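Local coordinates for protein esterase D (Lactobacillus rhamnosus, PDB 3E1G) that probably hydrolyses carboxylic esters as a serine hydrolase of the alpha/beta-hydrolase fold, at residues His29-Ser34 / Leu100-Ile105; Val25-Ala30 / Tyr50-Pro55; Pro15-Gly20 / Thr89-Lys94. One frame throughout, in Å; residues are numbered along the deposited sequence.

Interaction 1 (His29-Ser34 / Leu100-Ile105); sequences HAYTGS and LSLGGI. With DEP (diethyl phosphonate), chain B.
The oxyanion hole of this alpha/beta-hydrolase is formed by Y31, just beyond strand 23-28, and L102, on the nucleophile elbow at the start of helix 102-113, with A30 and S101 beside them. S101, the predicted nucleophile, is covalently bound through OG to P of the diethyl phosphonate at 1.6 Å. OG lies anti to the S101 backbone N (chi1 -159°), which brings the phosphorus to where O3 sits between the two segments. Two backbone amides grip phosphonate O3: Y31 N at 2.6 Å and L102 N at 2.9 Å, each in a fairly straight bond. Beside the donors, Y31 CB meets L102 CB at 3.8 Å and L102 CD2 lies near the plane of the Y31 ring at its edge; Y31 OH is hydrogen-bonded to Q165. A30 CB packs on L100 CD1 at 3.6 Å. G103 N gives H29 O a weak bond of 3.0 Å, and any CB on G103 would collide with H29 O. G33 N closes the type II beta turn A30 to G33 on A30 O, which H29 ND1 reaches from the opposite face at 2.9 Å. Two amides on O3 imply that the hole probably stabilises the oxyanion of a tetrahedral intermediate, which the phosphonate mimics.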
ATOM      1  N   HIS A  29      -3.439  -1.993  -1.222  1.00 32.52           N
ATOM      2  CA  HIS A  29      -3.532  -0.920  -2.167  1.00 32.71           C
ATOM      3  C   HIS A  29      -3.520   0.482  -1.462  1.00 32.80           C
ATOM      4  O   HIS A  29      -3.303   0.578  -0.272  1.00 32.85           O
ATOM      5  CB  HIS A  29      -4.803  -1.102  -3.045  1.00 32.70           C
ATOM      6  CG  HIS A  29      -6.100  -0.963  -2.293  1.00 32.62           C
ATOM      7  ND1 HIS A  29      -6.613   0.270  -1.924  1.00 32.97           N
ATOM      8  CD2 HIS A  29      -7.098  -1.860  -2.066  1.00 32.71           C
ATOM      9  CE1 HIS A  29      -7.874   0.130  -1.558  1.00 32.76           C
ATOM     10  NE2 HIS A  29      -8.173  -1.157  -1.570  1.00 32.54           N
ATOM     11  N   ALA A  30      -3.549   1.533  -2.268  1.00 33.12           N
ATOM     12  CA  ALA A  30      -3.351   2.925  -1.781  1.00 33.33           C
ATOM     13  C   ALA A  30      -4.663   3.563  -1.378  1.00 33.63           C
ATOM     14  O   ALA A  30      -5.760   3.028  -1.655  1.00 33.58           O
ATOM     15  CB  ALA A  30      -2.662   3.788  -2.873  1.00 33.17           C
ATOM     16  N   TYR A  31      -4.541   4.669  -0.624  1.00 34.05           N
ATOM     17  CA  TYR A  31      -5.659   5.499  -0.241  1.00 34.09           C
ATOM     18  C   TYR A  31      -6.275   6.200  -1.495  1.00 34.21           C
ATOM     19  O   TYR A  31      -5.570   6.732  -2.319  1.00 34.07           O
ATOM     20  CB  TYR A  31      -5.166   6.547   0.786  1.00 34.48           C
ATOM     21  CG  TYR A  31      -6.220   7.478   1.332  1.00 34.43           C
ATOM     22  CD1 TYR A  31      -7.228   7.020   2.173  1.00 34.74           C
ATOM     23  CD2 TYR A  31      -6.140   8.888   1.077  1.00 35.33           C
ATOM     24  CE1 TYR A  31      -8.205   7.940   2.714  1.00 34.73           C
ATOM     25  CE2 TYR A  31      -6.981   9.795   1.726  1.00 34.92           C
ATOM     26  CZ  TYR A  31      -7.998   9.332   2.542  1.00 34.91           C
ATOM     27  OH  TYR A  31      -8.876  10.256   3.055  1.00 34.99           O
ATOM     28  N   THR A  32      -7.606   6.164  -1.584  1.00 34.33           N
ATOM     29  CA  THR A  32      -8.346   6.466  -2.824  1.00 34.46           C
ATOM     30  C   THR A  32      -8.050   5.502  -4.013  1.00 34.59           C
ATOM     31  O   THR A  32      -8.683   5.597  -5.028  1.00 34.53           O
ATOM     32  CB  THR A  32      -8.170   7.900  -3.319  1.00 34.50           C
ATOM     33  OG1 THR A  32      -7.038   7.981  -4.172  1.00 35.03           O
ATOM     34  CG2 THR A  32      -8.049   8.865  -2.212  1.00 34.51           C
ATOM     35  N   GLY A  33      -7.298   4.439  -3.755  1.00 34.68           N
ATOM     36  CA  GLY A  33      -7.008   3.464  -4.793  1.00 34.67           C
ATOM     37  C   GLY A  33      -7.932   2.282  -4.727  1.00 34.68           C
ATOM     38  O   GLY A  33      -8.959   2.339  -4.096  1.00 34.90           O
ATOM     39  N   SER A  34      -7.474   1.164  -5.235  1.00 34.77           N
ATOM     40  CA  SER A  34      -8.264  -0.048  -5.268  1.00 34.80           C
ATOM     41  C   SER A  34      -7.359  -1.229  -5.668  1.00 34.82           C
ATOM     42  O   SER A  34      -6.132  -1.036  -5.919  1.00 34.94           O
ATOM     43  CB  SER A  34      -9.401   0.087  -6.275  1.00 34.73           C
ATOM     44  OG  SER A  34      -8.925  -0.076  -7.608  1.00 34.98           O
ATOM     45  N   LEU A 100       1.291  -0.380  -1.201  1.00 35.96           N
ATOM     46  CA  LEU A 100       1.469   0.944  -1.870  1.00 36.02           C
ATOM     47  C   LEU A 100       0.918   2.008  -0.950  1.00 36.09           C
ATOM     48  O   LEU A 100      -0.254   1.922  -0.515  1.00 36.08           O
ATOM     49  CB  LEU A 100       0.643   0.943  -3.180  1.00 36.06           C
ATOM     50  CG  LEU A 100       0.934   1.815  -4.405  1.00 36.21           C
ATOM     51  CD1 LEU A 100      -0.396   2.093  -5.173  1.00 36.08           C
ATOM     52  CD2 LEU A 100       1.641   3.041  -4.125  1.00 36.96           C
ATOM     53  N   SER A 101       1.733   3.014  -0.652  1.00 36.28           N
ATOM     54  CA  SER A 101       1.289   4.186   0.131  1.00 36.35           C
ATOM     55  C   SER A 101       0.520   3.772   1.416  1.00 36.23           C
ATOM     56  O   SER A 101       1.074   3.173   2.279  1.00 36.19           O
ATOM     57  CB  SER A 101       0.466   5.104  -0.754  1.00 36.62           C
ATOM     58  OG  SER A 101       0.413   6.428  -0.230  1.00 37.81           O
ATOM     59  N   LEU A 102      -0.772   4.003   1.463  1.00 36.19           N
ATOM     60  CA  LEU A 102      -1.594   3.600   2.658  1.00 36.20           C
ATOM     61  C   LEU A 102      -1.363   2.125   3.034  1.00 36.28           C
ATOM     62  O   LEU A 102      -1.123   1.782   4.218  1.00 36.20           O
ATOM     63  CB  LEU A 102      -3.077   3.822   2.380  1.00 36.12           C
ATOM     64  CG  LEU A 102      -4.056   3.384   3.488  1.00 36.09           C
ATOM     65  CD1 LEU A 102      -3.953   4.313   4.751  1.00 35.80           C
ATOM     66  CD2 LEU A 102      -5.563   3.327   2.921  1.00 36.13           C
ATOM     67  N   GLY A 103      -1.422   1.259   2.020  1.00 36.32           N
ATOM     68  CA  GLY A 103      -1.222  -0.165   2.208  1.00 36.33           C
ATOM     69  C   GLY A 103       0.147  -0.490   2.803  1.00 36.33           C
ATOM     70  O   GLY A 103       0.292  -1.471   3.476  1.00 36.37           O
ATOM     71  N   GLY A 104       1.163   0.334   2.475  1.00 36.44           N
ATOM     72  CA  GLY A 104       2.528   0.126   2.995  1.00 36.46           C
ATOM     73  C   GLY A 104       2.617   0.238   4.528  1.00 36.57           C
ATOM     74  O   GLY A 104       3.373  -0.484   5.169  1.00 36.42           O
ATOM     75  N   ILE A 105       1.924   1.235   5.084  1.00 36.68           N
ATOM     76  CA  ILE A 105       1.816   1.377   6.519  1.00 36.75           C
ATOM     77  C   ILE A 105       1.331   0.077   7.119  1.00 36.76           C
ATOM     78  O   ILE A 105       1.856  -0.381   8.097  1.00 36.69           O
ATOM     79  CB  ILE A 105       0.807   2.543   6.943  1.00 36.74           C
ATOM     80  CG1 ILE A 105       1.253   3.874   6.346  1.00 36.90           C
ATOM     81  CG2 ILE A 105       0.753   2.658   8.440  1.00 36.74           C
ATOM     82  CD1 ILE A 105       0.204   5.043   6.478  1.00 36.91           C
TER
HETATM   83  C1  DEP B 245      -0.434   7.553   2.357  1.00 43.22           C
HETATM   84  C2  DEP B 245      -1.234   8.000   3.583  1.00 43.58           C
HETATM   85  C3  DEP B 245      -2.086   7.923  -2.378  1.00 43.41           C
HETATM   86  C4  DEP B 245      -3.179   8.974  -2.326  1.00 43.86           C
HETATM   87  O1  DEP B 245      -1.178   7.879   1.163  1.00 42.90           O
HETATM   88  O2  DEP B 245      -1.217   8.096  -1.250  1.00 43.34           O
HETATM   89  O3  DEP B 245      -2.297   5.914  -0.166  1.00 41.12           O
HETATM   90  P   DEP B 245      -1.107   6.965  -0.115  1.00 41.47           P

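Interaction 2 (Val25-Ala30 / Tyr50-Pro55); sequences VVLLHA and YGVYVP. With DEP (diethyl phosphonate), chain B.
The imidazole of H29 turns an edge to P55, whose O lies in the ring plane 3.3 Å from H29 CD2, while one face of the ring is covered by S34 CA, which sits over its centre. The ring also meets F57 at an inclination and H60 edge-to-face, and its NE2 is hydrogen-bonded to F57 N. A chi1 of 66° sets H29 CG between its backbone N and carbonyl carbon, and this swings the ring across to the end of the neighbouring strand. The ring of Y53, further back, leans against that of H87, on helix 74-89.

Strands 25-28 and 51-54 run parallel with a twist of 27°, joined through helix 39-47 as a beta-alpha-beta crossover unit of the central sheet. Three backbone bonds join them: V25 N to G51 O at 2.7 Å, Y53 N to V25 O at 2.8 Å, and L27 N to Y53 O at 3.0 Å. The first is the least regular, since its donor stands well above the carbonyl plane. V25 and V52 share the face covered by helix 39-47, and there L27 CD1 reaches obliquely to V52 CG1 at 3.6 Å. V26 and Y53 face the other way, against M88 of helix 74-89. L28 curls its CD2 onto P55 CG, 3.7 Å away. Where P55 has no amide hydrogen to continue the pairing, a water takes over: it donates to L27 O at 2.8 Å and to P55 O, and accepts a weak bond from H29 N.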
ATOM      1  N   VAL A  25       1.614 -14.050  -1.737  1.00 33.79           N
ATOM      2  CA  VAL A  25       1.886 -12.578  -1.560  1.00 33.60           C
ATOM      3  C   VAL A  25       0.607 -11.758  -1.348  1.00 33.42           C
ATOM      4  O   VAL A  25      -0.371 -11.948  -2.029  1.00 33.26           O
ATOM      5  CB  VAL A  25       2.643 -11.981  -2.776  1.00 33.63           C
ATOM      6  CG1 VAL A  25       3.006 -10.522  -2.514  1.00 33.30           C
ATOM      7  CG2 VAL A  25       3.920 -12.810  -3.090  1.00 33.69           C
ATOM      8  N   VAL A  26       0.580 -10.988  -0.248  1.00 33.23           N
ATOM      9  CA  VAL A  26      -0.520 -10.077   0.020  1.00 33.10           C
ATOM     10  C   VAL A  26      -0.134  -8.661  -0.463  1.00 32.87           C
ATOM     11  O   VAL A  26       0.990  -8.207  -0.210  1.00 32.72           O
ATOM     12  CB  VAL A  26      -0.866 -10.038   1.572  1.00 33.21           C
ATOM     13  CG1 VAL A  26      -1.789  -8.877   1.893  1.00 33.16           C
ATOM     14  CG2 VAL A  26      -1.523 -11.378   2.007  1.00 33.31           C
ATOM     15  N   LEU A  27      -0.982  -8.076  -1.330  1.00 32.63           N
ATOM     16  CA  LEU A  27      -0.703  -6.732  -1.914  1.00 32.51           C
ATOM     17  C   LEU A  27      -1.792  -5.763  -1.503  1.00 32.42           C
ATOM     18  O   LEU A  27      -2.964  -6.110  -1.536  1.00 32.34           O
ATOM     19  CB  LEU A  27      -0.608  -6.799  -3.462  1.00 32.39           C
ATOM     20  CG  LEU A  27       0.515  -7.682  -4.068  1.00 32.07           C
ATOM     21  CD1 LEU A  27       0.349  -7.771  -5.651  1.00 31.61           C
ATOM     22  CD2 LEU A  27       1.881  -7.163  -3.699  1.00 31.05           C
ATOM     23  N   LEU A  28      -1.375  -4.736  -0.777  1.00 32.38           N
ATOM     24  CA  LEU A  28      -2.323  -3.801  -0.133  1.00 32.36           C
ATOM     25  C   LEU A  28      -2.274  -2.490  -0.840  1.00 32.39           C
ATOM     26  O   LEU A  28      -1.230  -1.890  -0.955  1.00 32.39           O
ATOM     27  CB  LEU A  28      -1.985  -3.610   1.381  1.00 32.16           C
ATOM     28  CG  LEU A  28      -1.947  -4.905   2.289  1.00 32.02           C
ATOM     29  CD1 LEU A  28      -1.526  -4.553   3.714  1.00 31.82           C
ATOM     30  CD2 LEU A  28      -3.337  -5.689   2.302  1.00 31.32           C
ATOM     31  N   HIS A  29      -3.439  -1.993  -1.222  1.00 32.52           N
ATOM     32  CA  HIS A  29      -3.532  -0.920  -2.167  1.00 32.71           C
ATOM     33  C   HIS A  29      -3.520   0.482  -1.462  1.00 32.80           C
ATOM     34  O   HIS A  29      -3.303   0.578  -0.272  1.00 32.85           O
ATOM     35  CB  HIS A  29      -4.803  -1.102  -3.045  1.00 32.70           C
ATOM     36  CG  HIS A  29      -6.100  -0.963  -2.293  1.00 32.62           C
ATOM     37  ND1 HIS A  29      -6.613   0.270  -1.924  1.00 32.97           N
ATOM     38  CD2 HIS A  29      -7.098  -1.860  -2.066  1.00 32.71           C
ATOM     39  CE1 HIS A  29      -7.874   0.130  -1.558  1.00 32.76           C
ATOM     40  NE2 HIS A  29      -8.173  -1.157  -1.570  1.00 32.54           N
ATOM     41  N   ALA A  30      -3.549   1.533  -2.268  1.00 33.12           N
ATOM     42  CA  ALA A  30      -3.351   2.925  -1.781  1.00 33.33           C
ATOM     43  C   ALA A  30      -4.663   3.563  -1.378  1.00 33.63           C
ATOM     44  O   ALA A  30      -5.760   3.028  -1.655  1.00 33.58           O
ATOM     45  CB  ALA A  30      -2.662   3.788  -2.873  1.00 33.17           C
ATOM     46  N   TYR A  50       3.934 -17.352  -8.077  1.00 35.75           N
ATOM     47  CA  TYR A  50       3.447 -17.002  -6.780  1.00 35.68           C
ATOM     48  C   TYR A  50       1.936 -16.940  -6.749  1.00 35.57           C
ATOM     49  O   TYR A  50       1.308 -16.479  -7.673  1.00 35.40           O
ATOM     50  CB  TYR A  50       4.036 -15.674  -6.343  1.00 36.01           C
ATOM     51  CG  TYR A  50       5.517 -15.694  -6.266  1.00 36.16           C
ATOM     52  CD1 TYR A  50       6.165 -16.434  -5.284  1.00 36.72           C
ATOM     53  CD2 TYR A  50       6.278 -14.957  -7.122  1.00 36.26           C
ATOM     54  CE1 TYR A  50       7.533 -16.380  -5.131  1.00 36.28           C
ATOM     55  CE2 TYR A  50       7.673 -14.975  -7.036  1.00 36.25           C
ATOM     56  CZ  TYR A  50       8.279 -15.699  -6.040  1.00 36.43           C
ATOM     57  OH  TYR A  50       9.646 -15.630  -5.856  1.00 36.58           O
ATOM     58  N   GLY A  51       1.383 -17.293  -5.603  1.00 35.41           N
ATOM     59  CA  GLY A  51       0.051 -16.886  -5.239  1.00 35.23           C
ATOM     60  C   GLY A  51      -0.006 -15.446  -4.788  1.00 35.15           C
ATOM     61  O   GLY A  51       1.010 -14.888  -4.281  1.00 34.96           O
ATOM     62  N   VAL A  52      -1.200 -14.828  -4.963  1.00 35.03           N
ATOM     63  CA  VAL A  52      -1.400 -13.400  -4.718  1.00 34.97           C
ATOM     64  C   VAL A  52      -2.807 -13.151  -4.240  1.00 34.98           C
ATOM     65  O   VAL A  52      -3.734 -13.819  -4.667  1.00 35.00           O
ATOM     66  CB  VAL A  52      -1.158 -12.574  -5.970  1.00 34.93           C
ATOM     67  CG1 VAL A  52      -1.173 -11.021  -5.630  1.00 35.13           C
ATOM     68  CG2 VAL A  52       0.166 -12.991  -6.649  1.00 34.64           C
ATOM     69  N   TYR A  53      -2.937 -12.316  -3.201  1.00 35.11           N
ATOM     70  CA  TYR A  53      -4.235 -11.864  -2.747  1.00 35.16           C
ATOM     71  C   TYR A  53      -4.264 -10.350  -2.581  1.00 35.17           C
ATOM     72  O   TYR A  53      -3.392  -9.768  -1.950  1.00 34.96           O
ATOM     73  CB  TYR A  53      -4.582 -12.536  -1.461  1.00 35.39           C
ATOM     74  CG  TYR A  53      -5.883 -12.098  -0.856  1.00 35.35           C
ATOM     75  CD1 TYR A  53      -7.040 -12.107  -1.587  1.00 35.76           C
ATOM     76  CD2 TYR A  53      -5.982 -11.886   0.506  1.00 35.70           C
ATOM     77  CE1 TYR A  53      -8.277 -11.779  -0.991  1.00 35.67           C
ATOM     78  CE2 TYR A  53      -7.161 -11.469   1.080  1.00 35.70           C
ATOM     79  CZ  TYR A  53      -8.306 -11.440   0.337  1.00 35.71           C
ATOM     80  OH  TYR A  53      -9.470 -11.234   0.969  1.00 35.89           O
ATOM     81  N   VAL A  54      -5.262  -9.718  -3.212  1.00 35.34           N
ATOM     82  CA  VAL A  54      -5.412  -8.276  -3.184  1.00 35.38           C
ATOM     83  C   VAL A  54      -6.772  -7.915  -2.666  1.00 35.52           C
ATOM     84  O   VAL A  54      -7.771  -7.912  -3.431  1.00 35.37           O
ATOM     85  CB  VAL A  54      -5.242  -7.652  -4.600  1.00 35.37           C
ATOM     86  CG1 VAL A  54      -5.218  -6.064  -4.513  1.00 35.14           C
ATOM     87  CG2 VAL A  54      -3.988  -8.186  -5.283  1.00 35.10           C
ATOM     88  N   PRO A  55      -6.852  -7.590  -1.360  1.00 35.61           N
ATOM     89  CA  PRO A  55      -8.128  -7.255  -0.785  1.00 35.83           C
ATOM     90  C   PRO A  55      -8.542  -5.840  -1.165  1.00 35.94           C
ATOM     91  O   PRO A  55      -7.697  -5.049  -1.623  1.00 35.73           O
ATOM     92  CB  PRO A  55      -7.880  -7.376   0.735  1.00 35.76           C
ATOM     93  CG  PRO A  55      -6.436  -7.108   0.908  1.00 35.71           C
ATOM     94  CD  PRO A  55      -5.762  -7.580  -0.359  1.00 35.74           C
TER
HETATM   95  C1  DEP B 245      -0.434   7.553   2.357  1.00 43.22           C
HETATM   96  C2  DEP B 245      -1.234   8.000   3.583  1.00 43.58           C
HETATM   97  C3  DEP B 245      -2.086   7.923  -2.378  1.00 43.41           C
HETATM   98  C4  DEP B 245      -3.179   8.974  -2.326  1.00 43.86           C
HETATM   99  O1  DEP B 245      -1.178   7.879   1.163  1.00 42.90           O
HETATM  100  O2  DEP B 245      -1.217   8.096  -1.250  1.00 43.34           O
HETATM  101  O3  DEP B 245      -2.297   5.914  -0.166  1.00 41.12           O
HETATM  102  P   DEP B 245      -1.107   6.965  -0.115  1.00 41.47           P
HETATM  103  O   HOH W   1      -5.071  -4.286  -1.616  1.00 34.53           O

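Interaction 3 (Pro15-Gly20 / Thr89-Lys94); sequences PFEYEG and TAKYAK
Y92 lays one edge of its ring along the backbone of G20, with CE1 3.6 Å from G20 C and G20 O in the ring plane. Its hydroxyl closes the approach: G20 N donates to Y92 OH over 2.9 Å in an almost straight bond (174°). Y92 OH in turn donates to a water at 2.5 Å, which also lies in the ring plane and passes its own hydrogens to E17 OE2 at 2.7 Å and to Y18 O at 2.8 Å. An alanine in place of Y92 would probably leave G20 N and the water without their shared partner and open a gap beside G20. Next to the ring, K91 NZ forms a salt bridge with E17 OE2, the two side chains coming from opposite directions; the modelled 2.3 Å is too short for its exact length to be trusted. E17 reaches there with CG anti to its N (chi1 -167°) and an extended chain, and its OE1 is hydrogen-bonded to H87. E19 crosses K91 and adds only a long salt bridge, OE1 to NZ at 3.7 Å. The Y92 hydroxyl and its water, with these charges in addition, tie the antiparallel edge strand 16-18 of the alpha/beta-hydrolase sheet, and the turn after it, to the loop before strand 94-100.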
ATOM      1  N   PRO A  15     -11.948  -7.342  -4.767  1.00 41.63           N
ATOM      2  CA  PRO A  15     -10.814  -8.171  -4.333  1.00 41.18           C
ATOM      3  C   PRO A  15     -10.593  -9.319  -5.282  1.00 40.59           C
ATOM      4  O   PRO A  15     -11.575  -9.926  -5.763  1.00 40.47           O
ATOM      5  CB  PRO A  15     -11.265  -8.715  -2.947  1.00 41.19           C
ATOM      6  CG  PRO A  15     -12.768  -8.506  -2.912  1.00 41.41           C
ATOM      7  CD  PRO A  15     -13.033  -7.301  -3.771  1.00 41.57           C
ATOM      8  N   PHE A  16      -9.340  -9.733  -5.429  1.00 39.99           N
ATOM      9  CA  PHE A  16      -9.029 -10.882  -6.268  1.00 39.66           C
ATOM     10  C   PHE A  16      -7.867 -11.694  -5.724  1.00 39.28           C
ATOM     11  O   PHE A  16      -7.074 -11.197  -4.933  1.00 39.06           O
ATOM     12  CB  PHE A  16      -8.761 -10.455  -7.709  1.00 39.26           C
ATOM     13  CG  PHE A  16      -7.531  -9.600  -7.883  1.00 39.26           C
ATOM     14  CD1 PHE A  16      -7.613  -8.230  -7.799  1.00 39.05           C
ATOM     15  CD2 PHE A  16      -6.347 -10.156  -8.329  1.00 38.94           C
ATOM     16  CE1 PHE A  16      -6.550  -7.456  -8.141  1.00 38.98           C
ATOM     17  CE2 PHE A  16      -5.338  -9.383  -8.740  1.00 38.95           C
ATOM     18  CZ  PHE A  16      -5.408  -8.031  -8.586  1.00 38.76           C
ATOM     19  N   GLU A  17      -7.870 -12.995  -6.066  1.00 39.08           N
ATOM     20  CA  GLU A  17      -6.817 -13.946  -5.643  1.00 38.89           C
ATOM     21  C   GLU A  17      -6.309 -14.789  -6.849  1.00 38.72           C
ATOM     22  O   GLU A  17      -7.119 -15.280  -7.678  1.00 38.58           O
ATOM     23  CB  GLU A  17      -7.360 -14.881  -4.575  1.00 38.90           C
ATOM     24  CG  GLU A  17      -6.278 -15.684  -3.870  1.00 38.99           C
ATOM     25  CD  GLU A  17      -6.754 -16.364  -2.582  1.00 38.95           C
ATOM     26  OE1 GLU A  17      -7.950 -16.266  -2.232  1.00 39.19           O
ATOM     27  OE2 GLU A  17      -5.968 -17.099  -2.027  1.00 38.74           O
ATOM     28  N   TYR A  18      -4.998 -15.061  -6.858  1.00 38.42           N
ATOM     29  CA  TYR A  18      -4.418 -16.060  -7.732  1.00 38.32           C
ATOM     30  C   TYR A  18      -3.803 -17.195  -6.886  1.00 38.20           C
ATOM     31  O   TYR A  18      -3.114 -16.925  -5.904  1.00 38.10           O
ATOM     32  CB  TYR A  18      -3.307 -15.427  -8.611  1.00 38.24           C
ATOM     33  CG  TYR A  18      -3.733 -14.203  -9.428  1.00 38.04           C
ATOM     34  CD1 TYR A  18      -4.977 -14.137 -10.044  1.00 38.24           C
ATOM     35  CD2 TYR A  18      -2.836 -13.185  -9.683  1.00 38.06           C
ATOM     36  CE1 TYR A  18      -5.306 -13.050 -10.875  1.00 38.19           C
ATOM     37  CE2 TYR A  18      -3.188 -12.088 -10.406  1.00 37.93           C
ATOM     38  CZ  TYR A  18      -4.387 -12.029 -11.022  1.00 37.98           C
ATOM     39  OH  TYR A  18      -4.719 -10.880 -11.682  1.00 38.20           O
ATOM     40  N   GLU A  19      -4.103 -18.463  -7.242  1.00 38.17           N
ATOM     41  CA  GLU A  19      -3.545 -19.618  -6.511  1.00 38.13           C
ATOM     42  C   GLU A  19      -2.099 -19.777  -6.877  1.00 37.98           C
ATOM     43  O   GLU A  19      -1.707 -19.476  -8.003  1.00 37.79           O
ATOM     44  CB  GLU A  19      -4.309 -20.927  -6.856  1.00 38.44           C
ATOM     45  CG  GLU A  19      -5.828 -20.887  -6.569  1.00 39.33           C
ATOM     46  CD  GLU A  19      -6.161 -20.508  -5.128  1.00 40.74           C
ATOM     47  OE1 GLU A  19      -5.459 -20.981  -4.186  1.00 41.41           O
ATOM     48  OE2 GLU A  19      -7.048 -19.640  -4.942  1.00 42.55           O
ATOM     49  N   GLY A  20      -1.269 -20.080  -5.873  1.00 37.73           N
ATOM     50  CA  GLY A  20       0.064 -20.567  -6.119  1.00 37.53           C
ATOM     51  C   GLY A  20       0.291 -21.938  -5.498  1.00 37.36           C
ATOM     52  O   GLY A  20      -0.673 -22.683  -5.236  1.00 37.33           O
ATOM     53  N   THR A  89      -1.471 -16.938   5.223  1.00 37.40           N
ATOM     54  CA  THR A  89      -0.519 -17.658   6.024  1.00 37.49           C
ATOM     55  C   THR A  89      -1.076 -19.061   6.390  1.00 37.63           C
ATOM     56  O   THR A  89      -0.319 -19.979   6.607  1.00 37.83           O
ATOM     57  CB  THR A  89      -0.131 -16.897   7.323  1.00 37.42           C
ATOM     58  OG1 THR A  89      -1.278 -16.676   8.111  1.00 37.94           O
ATOM     59  CG2 THR A  89       0.523 -15.603   7.031  1.00 37.41           C
ATOM     60  N   ALA A  90      -2.398 -19.225   6.320  1.00 37.55           N
ATOM     61  CA  ALA A  90      -3.015 -20.538   6.516  1.00 37.50           C
ATOM     62  C   ALA A  90      -2.742 -21.467   5.361  1.00 37.47           C
ATOM     63  O   ALA A  90      -2.907 -22.690   5.487  1.00 37.34           O
ATOM     64  CB  ALA A  90      -4.549 -20.399   6.738  1.00 37.51           C
ATOM     65  N   LYS A  91      -2.337 -20.897   4.233  1.00 37.43           N
ATOM     66  CA  LYS A  91      -2.385 -21.581   2.919  1.00 37.45           C
ATOM     67  C   LYS A  91      -0.988 -21.968   2.462  1.00 37.26           C
ATOM     68  O   LYS A  91      -0.834 -22.925   1.738  1.00 37.29           O
ATOM     69  CB  LYS A  91      -3.005 -20.641   1.853  1.00 37.46           C
ATOM     70  CG  LYS A  91      -4.388 -21.009   1.445  1.00 37.94           C
ATOM     71  CD  LYS A  91      -5.176 -19.804   0.815  1.00 37.92           C
ATOM     72  CE  LYS A  91      -5.409 -20.013  -0.664  1.00 38.55           C
ATOM     73  NZ  LYS A  91      -6.522 -19.175  -1.166  1.00 38.44           N
ATOM     74  N   TYR A  92      -0.062 -21.021   2.589  1.00 37.09           N
ATOM     75  CA  TYR A  92       1.216 -21.085   1.867  1.00 36.95           C
ATOM     76  C   TYR A  92       2.327 -21.288   2.837  1.00 36.89           C
ATOM     77  O   TYR A  92       2.251 -20.828   3.961  1.00 36.81           O
ATOM     78  CB  TYR A  92       1.447 -19.779   1.075  1.00 36.90           C
ATOM     79  CG  TYR A  92       0.532 -19.635  -0.125  1.00 36.70           C
ATOM     80  CD1 TYR A  92       0.637 -20.484  -1.172  1.00 36.74           C
ATOM     81  CD2 TYR A  92      -0.564 -18.805  -0.079  1.00 36.66           C
ATOM     82  CE1 TYR A  92      -0.224 -20.401  -2.237  1.00 36.72           C
ATOM     83  CE2 TYR A  92      -1.417 -18.711  -1.128  1.00 36.48           C
ATOM     84  CZ  TYR A  92      -1.302 -19.594  -2.159  1.00 36.69           C
ATOM     85  OH  TYR A  92      -2.190 -19.548  -3.205  1.00 36.93           O
ATOM     86  N   ALA A  93       3.365 -22.022   2.426  1.00 36.73           N
ATOM     87  CA  ALA A  93       4.515 -22.207   3.291  1.00 36.70           C
ATOM     88  C   ALA A  93       5.138 -20.855   3.640  1.00 36.69           C
ATOM     89  O   ALA A  93       5.720 -20.698   4.698  1.00 36.65           O
ATOM     90  CB  ALA A  93       5.553 -23.115   2.633  1.00 36.69           C
ATOM     91  N   LYS A  94       5.241 -20.005   2.656  1.00 36.57           N
ATOM     92  CA  LYS A  94       5.866 -18.684   2.840  1.00 36.58           C
ATOM     93  C   LYS A  94       4.935 -17.591   2.318  1.00 36.45           C
ATOM     94  O   LYS A  94       4.257 -17.767   1.282  1.00 36.28           O
ATOM     95  CB  LYS A  94       7.200 -18.626   2.093  1.00 36.60           C
ATOM     96  CG  LYS A  94       8.294 -19.455   2.745  1.00 37.05           C
ATOM     97  CD  LYS A  94       9.287 -19.927   1.776  1.00 37.21           C
ATOM     98  CE  LYS A  94       8.873 -21.364   1.162  1.00 38.24           C
TER
HETATM   99  O   HOH W   2      -3.554 -17.482  -3.146  1.00 33.29           O

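From the N terminus, strand 16-18 comes first, and interaction 3 closes the loop that runs from it to residues 89-94. Within that loop, interaction 2 closes the much shorter one from 25-30 to 50-55, around helix 39-47. Interaction 1 sets out from the same stretch, sharing H29 and A30, but runs on to 100-105 and so crosses interaction 3. The sheet links them: V52 O and V54 N of interaction 2 pair with Y18 N and F16 O of the edge strand, and L28 O pairs with L100 N beside the elbow. The contacts thus tie the sheet's edge through its interior to the active site, with interactions 1 and 3 not touching.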